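Local structure of 3-phytase (Klebsiella pneumoniae, 2WNH) at residues 15-20 with 323-328. The protein probably removes phosphate from phytate (inositol hexakisphosphate) and may also act on sugar phosphates. The protein carries 3 engineered substitutions. Residues are numbered along the deposited sequence; the frame is centred on the assembly and turned at random.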
loop_
_atom_site.group_PDB
_atom_site.type_symbol
_atom_site.label_atom_id
_atom_site.label_comp_id
_atom_site.label_asym_id
_atom_site.label_seq_id
_atom_site.Cartn_x
_atom_site.Cartn_y
_atom_site.Cartn_z
ATOM N N GLN B 15 -11.819 -24.827 12.847
ATOM C CA GLN B 15 -10.785 -24.629 11.833
ATOM C C GLN B 15 -11.326 -24.947 10.432
ATOM O O GLN B 15 -11.859 -26.017 10.205
ATOM C CB GLN B 15 -9.623 -25.575 12.154
ATOM C CG GLN B 15 -8.564 -25.665 11.108
ATOM C CD GLN B 15 -7.593 -26.782 11.428
ATOM O OE1 GLN B 15 -7.898 -27.967 11.259
ATOM N NE2 GLN B 15 -6.415 -26.403 11.915
ATOM N N LEU B 16 -11.177 -24.015 9.494
ATOM C CA LEU B 16 -11.630 -24.264 8.128
ATOM C C LEU B 16 -10.583 -25.051 7.348
ATOM O O LEU B 16 -9.419 -24.619 7.263
ATOM C CB LEU B 16 -11.925 -22.939 7.416
ATOM C CG LEU B 16 -12.352 -22.995 5.939
ATOM C CD1 LEU B 16 -13.684 -23.742 5.815
ATOM C CD2 LEU B 16 -12.509 -21.577 5.433
ATOM N N GLU B 17 -10.984 -26.206 6.804
ATOM C CA GLU B 17 -10.068 -27.054 6.030
ATOM C C GLU B 17 -10.147 -26.938 4.520
ATOM O O GLU B 17 -9.149 -27.155 3.823
ATOM C CB GLU B 17 -10.296 -28.534 6.333
ATOM C CG GLU B 17 -10.138 -28.926 7.784
ATOM C CD GLU B 17 -10.203 -30.421 7.921
ATOM O OE1 GLU B 17 -9.177 -31.094 7.742
ATOM O OE2 GLU B 17 -11.300 -30.931 8.206
ATOM N N LYS B 18 -11.344 -26.688 3.990
ATOM C CA LYS B 18 -11.556 -26.826 2.549
ATOM C C LYS B 18 -12.802 -26.070 2.145
ATOM O O LYS B 18 -13.807 -26.110 2.849
ATOM C CB LYS B 18 -11.713 -28.311 2.167
ATOM C CG LYS B 18 -11.975 -28.616 0.671
ATOM C CD LYS B 18 -10.895 -28.065 -0.216
ATOM C CE LYS B 18 -11.067 -28.496 -1.670
ATOM N NZ LYS B 18 -10.699 -29.939 -1.891
ATOM N N VAL B 19 -12.707 -25.364 1.020
ATOM C CA VAL B 19 -13.850 -24.710 0.401
ATOM C C VAL B 19 -14.069 -25.291 -0.993
ATOM O O VAL B 19 -13.130 -25.436 -1.787
ATOM C CB VAL B 19 -13.611 -23.169 0.258
ATOM C CG1 VAL B 19 -14.815 -22.504 -0.431
ATOM C CG2 VAL B 19 -13.359 -22.487 1.624
ATOM N N VAL B 20 -15.330 -25.623 -1.301
ATOM C CA VAL B 20 -15.723 -25.947 -2.678
ATOM C C VAL B 20 -16.820 -24.963 -3.048
ATOM O O VAL B 20 -17.837 -24.876 -2.351
ATOM C CB VAL B 20 -16.270 -27.411 -2.806
ATOM C CG1 VAL B 20 -16.888 -27.665 -4.189
ATOM C CG2 VAL B 20 -15.155 -28.413 -2.519
ATOM N N LEU B 323 -19.725 -25.101 -0.295
ATOM C CA LEU B 323 -19.562 -26.137 0.737
ATOM C C LEU B 323 -18.221 -25.899 1.442
ATOM O O LEU B 323 -17.193 -25.756 0.777
ATOM C CB LEU B 323 -19.506 -27.519 0.096
ATOM C CG LEU B 323 -20.593 -27.880 -0.915
ATOM C CD1 LEU B 323 -20.287 -29.265 -1.530
ATOM C CD2 LEU B 323 -21.962 -27.840 -0.275
ATOM N N GLU B 324 -18.247 -25.886 2.768
ATOM C CA GLU B 324 -17.030 -25.757 3.578
ATOM C C GLU B 324 -16.874 -26.935 4.538
ATOM O O GLU B 324 -17.790 -27.232 5.295
ATOM C CB GLU B 324 -17.086 -24.467 4.419
ATOM C CG GLU B 324 -16.896 -23.164 3.607
ATOM C CD GLU B 324 -17.184 -21.891 4.421
ATOM O OE1 GLU B 324 -17.634 -21.974 5.598
ATOM O OE2 GLU B 324 -16.982 -20.779 3.879
ATOM N N ARG B 325 -15.697 -27.558 4.539
ATOM C CA ARG B 325 -15.366 -28.555 5.571
ATOM C C ARG B 325 -14.620 -27.887 6.711
ATOM O O ARG B 325 -13.578 -27.271 6.496
ATOM C CB ARG B 325 -14.504 -29.693 5.004
ATOM C CG ARG B 325 -14.378 -30.860 5.999
ATOM C CD ARG B 325 -13.578 -31.992 5.419
ATOM N NE ARG B 325 -12.135 -31.784 5.482
ATOM C CZ ARG B 325 -11.336 -31.688 4.421
ATOM N NH1 ARG B 325 -11.834 -31.731 3.183
ATOM N NH2 ARG B 325 -10.028 -31.531 4.597
ATOM N N TRP B 326 -15.190 -28.016 7.911
ATOM C CA TRP B 326 -14.656 -27.481 9.148
ATOM C C TRP B 326 -14.271 -28.605 10.090
ATOM O O TRP B 326 -14.803 -29.703 10.020
ATOM C CB TRP B 326 -15.699 -26.618 9.846
ATOM C CG TRP B 326 -15.950 -25.293 9.159
ATOM C CD1 TRP B 326 -16.793 -25.050 8.088
ATOM C CD2 TRP B 326 -15.362 -24.026 9.495
ATOM N NE1 TRP B 326 -16.758 -23.721 7.756
ATOM C CE2 TRP B 326 -15.894 -23.064 8.595
ATOM C CE3 TRP B 326 -14.436 -23.610 10.464
ATOM C CZ2 TRP B 326 -15.525 -21.704 8.636
ATOM C CZ3 TRP B 326 -14.069 -22.248 10.511
ATOM C CH2 TRP B 326 -14.625 -21.313 9.603
ATOM N N ARG B 327 -13.353 -28.304 10.992
ATOM C CA ARG B 327 -12.904 -29.287 11.973
ATOM C C ARG B 327 -12.964 -28.648 13.343
ATOM O O ARG B 327 -12.558 -27.486 13.534
ATOM C CB ARG B 327 -11.483 -29.724 11.646
ATOM C CG ARG B 327 -10.920 -30.725 12.599
ATOM C CD ARG B 327 -9.908 -31.574 11.867
ATOM N NE ARG B 327 -8.750 -30.782 11.435
ATOM C CZ ARG B 327 -7.709 -31.301 10.795
ATOM N NH1 ARG B 327 -7.687 -32.601 10.519
ATOM N NH2 ARG B 327 -6.691 -30.523 10.430
ATOM N N ASP B 328 -13.502 -29.414 14.298
ATOM C CA ASP B 328 -13.425 -29.084 15.700
ATOM C C ASP B 328 -11.988 -29.375 16.188
ATOM O O ASP B 328 -11.610 -30.536 16.301
ATOM C CB ASP B 328 -14.444 -29.955 16.456
ATOM C CG ASP B 328 -14.457 -29.695 17.963
ATOM O OD1 ASP B 328 -13.701 -28.834 18.458
ATOM O OD2 ASP B 328 -15.240 -30.370 18.655
HETATM O O HOH W 1 -10.667 -31.894 0.326
#
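Leu323 pairs with Val20 through two backbone hydrogen bonds, and Met270 and Val274 of helix 256-274 pack on the side chains of both. On the opposite side of the sheet, Glu324 sets its CB 3.7 Å from Leu16 CD1; its OE1 accepts the indole NE1 of Trp326 and is also salt-bridged to Arg337, while OE2 is bonded by Tyr75 and Tyr339.

At Arg325 the register slips by one residue, its carbonyl O taking a bond from Glu17 N (2.8 Å) and a weak one from Lys18 N. The Arg325 chain, bent at chi3 (80°), places NE in a salt bridge to Glu17 OE2 (3.0 Å), which it meets from above the carboxylate plane; the two flat groups stand almost perpendicular. NH2 gives Glu17 OE1 a weak hydrogen bond. NH1 and Lys18 NZ both donate to one water, and bond Val274 O and Gly273 O respectively.

Trp326 returns to the Leu16 side and lies with one face beneath that residue: Leu16 CB sits 3.7 Å from the centroid of the six-membered ring, a CH-pi contact, and CD1 is offset toward the rim.

Arg327 uses NE and NH2, both 2.9 Å from Gln15 OE1, to grip that single oxygen in its guanidinium plane. Glu17 OE1 lies over the guanidinium centre of Arg327, 3.4 Å from its CZ, a stacked, purely electrostatic pairing. Arg334 adds a salt bridge to Glu17, and in the second subunit Asp13 adds one to Arg327 while Arg12 O accepts Gln15 NE2.

Glu17 and Lys18 opposite Arg325 form a classic beta bulge, here in an antiparallel strand pair of the histidine phosphatase alpha/beta domain.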